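Local coordinates for protein restriction endonuclease LpnPI (Legionella pneumophila subsp. pneumophila str. Philadelphia 1, PDB 4RZL) that probably recognises modified cytosine in DNA through this N-terminal SRA-like domain, as part of a modification-dependent restriction endonuclease, at residues A[186-191]-A[212-217]. Numbering follows the deposited sequence.
Sequences TILNIP and NPFYQW
Ile190 lies across the ring of Pro213, and Leu188 reaches the next residue of the same helix, Phe214; the side-chain packing is apolar, and no hydrogen bond joins the two segments. In the first pair, Ile190 CG1 stands 3.7 Å from Pro213 CG and nearly as close to the other two methylene carbons, so the extended CG1–CD1 arm runs over the ring instead of meeting a single corner. CG1 is placed there by a first torsion of -63°, which sets it beside the backbone N, while CG2 takes the branch opposite that N. Pro213 CG also lies 3.7 Å from the backbone O of Asn189.

Leu188 uses one methyl, CD1, which comes within 3.6 Å of Phe214 CA and 3.9 Å of Phe214 CB. It thus meets the root of the aromatic side chain and lies near the plane of the ring, at its edge. CG of Phe214 stands anti to its own N (chi1 169°), which carries the ring away from the loop toward Val154 of strand 147-155, a residue that Leu188 and Trp217 also touch.

Backbone bonding shapes the loop: Ile190 N donates to Leu188 O (2.7 Å), closing an inverse gamma turn centred on Asn189. Both Leu188 and Ile190 point toward the helix, whereas Asn189 ND2 bonds to Asp224. The arrangement is that of the last helix of this N-terminal domain, 212-220, seated by its first turn on the turn that follows strand 176-187, beside the large mixed sheet of this SRA-like DNA-recognition domain.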
loop_
_atom_site.group_PDB
_atom_site.type_symbol
_atom_site.label_atom_id
_atom_site.label_comp_id
_atom_site.label_asym_id
_atom_site.label_seq_id
_atom_site.Cartn_x
_atom_site.Cartn_y
_atom_site.Cartn_z
ATOM N N THR A 186 8.482 1.394 -4.681
ATOM C CA THR A 186 9.190 2.619 -4.335
ATOM C C THR A 186 8.280 3.546 -3.543
ATOM O O THR A 186 7.149 3.806 -3.956
ATOM C CB THR A 186 9.656 3.386 -5.587
ATOM O OG1 THR A 186 10.507 2.551 -6.370
ATOM C CG2 THR A 186 10.378 4.691 -5.194
ATOM N N ILE A 187 8.764 4.054 -2.418
ATOM C CA ILE A 187 7.997 5.048 -1.683
ATOM C C ILE A 187 8.349 6.438 -2.222
ATOM O O ILE A 187 9.513 6.834 -2.256
ATOM C CB ILE A 187 8.254 4.967 -0.161
ATOM C CG1 ILE A 187 7.876 3.572 0.357
ATOM C CG2 ILE A 187 7.448 6.024 0.571
ATOM C CD1 ILE A 187 8.077 3.385 1.827
ATOM N N LEU A 188 7.330 7.169 -2.652
ATOM C CA LEU A 188 7.536 8.493 -3.239
ATOM C C LEU A 188 7.788 9.591 -2.199
ATOM O O LEU A 188 7.293 9.534 -1.072
ATOM C CB LEU A 188 6.329 8.877 -4.084
ATOM C CG LEU A 188 6.014 7.976 -5.270
ATOM C CD1 LEU A 188 4.717 8.428 -5.927
ATOM C CD2 LEU A 188 7.167 7.992 -6.272
ATOM N N ASN A 189 8.537 10.610 -2.606
ATOM C CA ASN A 189 8.770 11.768 -1.761
ATOM C C ASN A 189 7.506 12.626 -1.664
ATOM O O ASN A 189 7.415 13.699 -2.257
ATOM C CB ASN A 189 9.951 12.589 -2.303
ATOM C CG ASN A 189 10.318 13.765 -1.405
ATOM O OD1 ASN A 189 9.885 13.853 -0.256
ATOM N ND2 ASN A 189 11.118 14.680 -1.934
ATOM N N ILE A 190 6.525 12.120 -0.930
ATOM C CA ILE A 190 5.280 12.823 -0.665
ATOM C C ILE A 190 5.075 12.790 0.835
ATOM O O ILE A 190 4.732 11.743 1.387
ATOM C CB ILE A 190 4.076 12.165 -1.354
ATOM C CG1 ILE A 190 4.231 12.211 -2.878
ATOM C CG2 ILE A 190 2.773 12.808 -0.875
ATOM C CD1 ILE A 190 3.109 11.520 -3.633
ATOM N N PRO A 191 5.332 13.919 1.513
ATOM C CA PRO A 191 5.207 13.918 2.981
ATOM C C PRO A 191 3.757 13.865 3.466
ATOM O O PRO A 191 3.523 13.474 4.602
ATOM C CB PRO A 191 5.873 15.236 3.401
ATOM C CG PRO A 191 5.825 16.118 2.150
ATOM C CD PRO A 191 5.925 15.167 0.984
ATOM N N ASN A 212 1.491 15.192 -6.913
ATOM C CA ASN A 212 2.300 15.589 -8.060
ATOM C C ASN A 212 3.513 14.668 -8.319
ATOM O O ASN A 212 3.799 14.360 -9.471
ATOM C CB ASN A 212 2.742 17.048 -7.914
ATOM C CG ASN A 212 1.735 18.021 -8.536
ATOM O OD1 ASN A 212 0.592 17.651 -8.837
ATOM N ND2 ASN A 212 2.151 19.263 -8.717
ATOM N N PRO A 213 4.214 14.206 -7.264
ATOM C CA PRO A 213 5.290 13.252 -7.593
ATOM C C PRO A 213 4.779 11.927 -8.167
ATOM O O PRO A 213 5.506 11.250 -8.892
ATOM C CB PRO A 213 5.985 13.029 -6.248
ATOM C CG PRO A 213 5.731 14.311 -5.498
ATOM C CD PRO A 213 4.321 14.689 -5.875
ATOM N N PHE A 214 3.545 11.560 -7.852
ATOM C CA PHE A 214 2.963 10.362 -8.446
ATOM C C PHE A 214 2.696 10.624 -9.924
ATOM O O PHE A 214 3.051 9.819 -10.784
ATOM C CB PHE A 214 1.672 9.942 -7.735
ATOM C CG PHE A 214 0.899 8.882 -8.476
ATOM C CD1 PHE A 214 1.314 7.560 -8.448
ATOM C CD2 PHE A 214 -0.223 9.214 -9.221
ATOM C CE1 PHE A 214 0.615 6.584 -9.136
ATOM C CE2 PHE A 214 -0.931 8.243 -9.911
ATOM C CZ PHE A 214 -0.512 6.929 -9.873
ATOM N N TYR A 215 2.070 11.758 -10.220
ATOM C CA TYR A 215 1.735 12.082 -11.612
ATOM C C TYR A 215 2.985 12.290 -12.454
ATOM O O TYR A 215 3.002 11.978 -13.633
ATOM C CB TYR A 215 0.827 13.307 -11.660
ATOM C CG TYR A 215 -0.534 13.000 -11.090
ATOM C CD1 TYR A 215 -1.298 11.960 -11.616
ATOM C CD2 TYR A 215 -1.045 13.713 -10.016
ATOM C CE1 TYR A 215 -2.536 11.655 -11.100
ATOM C CE2 TYR A 215 -2.290 13.419 -9.494
ATOM C CZ TYR A 215 -3.031 12.390 -10.042
ATOM O OH TYR A 215 -4.276 12.077 -9.529
ATOM N N GLN A 216 4.041 12.789 -11.828
ATOM C CA GLN A 216 5.328 12.884 -12.481
ATOM C C GLN A 216 5.837 11.481 -12.842
ATOM O O GLN A 216 6.279 11.248 -13.971
ATOM C CB GLN A 216 6.324 13.627 -11.586
ATOM C CG GLN A 216 7.642 13.987 -12.270
ATOM C CD GLN A 216 8.596 12.827 -12.410
ATOM O OE1 GLN A 216 9.105 12.556 -13.504
ATOM N NE2 GLN A 216 8.859 12.141 -11.304
ATOM N N TRP A 217 5.793 10.558 -11.882
ATOM C CA TRP A 217 6.221 9.182 -12.136
ATOM C C TRP A 217 5.399 8.533 -13.253
ATOM O O TRP A 217 5.942 7.810 -14.083
ATOM C CB TRP A 217 6.123 8.325 -10.862
ATOM C CG TRP A 217 6.394 6.872 -11.122
ATOM C CD1 TRP A 217 7.624 6.253 -11.174
ATOM C CD2 TRP A 217 5.415 5.847 -11.384
ATOM N NE1 TRP A 217 7.460 4.906 -11.436
ATOM C CE2 TRP A 217 6.122 4.630 -11.570
ATOM C CE3 TRP A 217 4.015 5.834 -11.457
ATOM C CZ2 TRP A 217 5.471 3.416 -11.846
ATOM C CZ3 TRP A 217 3.367 4.628 -11.732
ATOM C CH2 TRP A 217 4.100 3.433 -11.924
#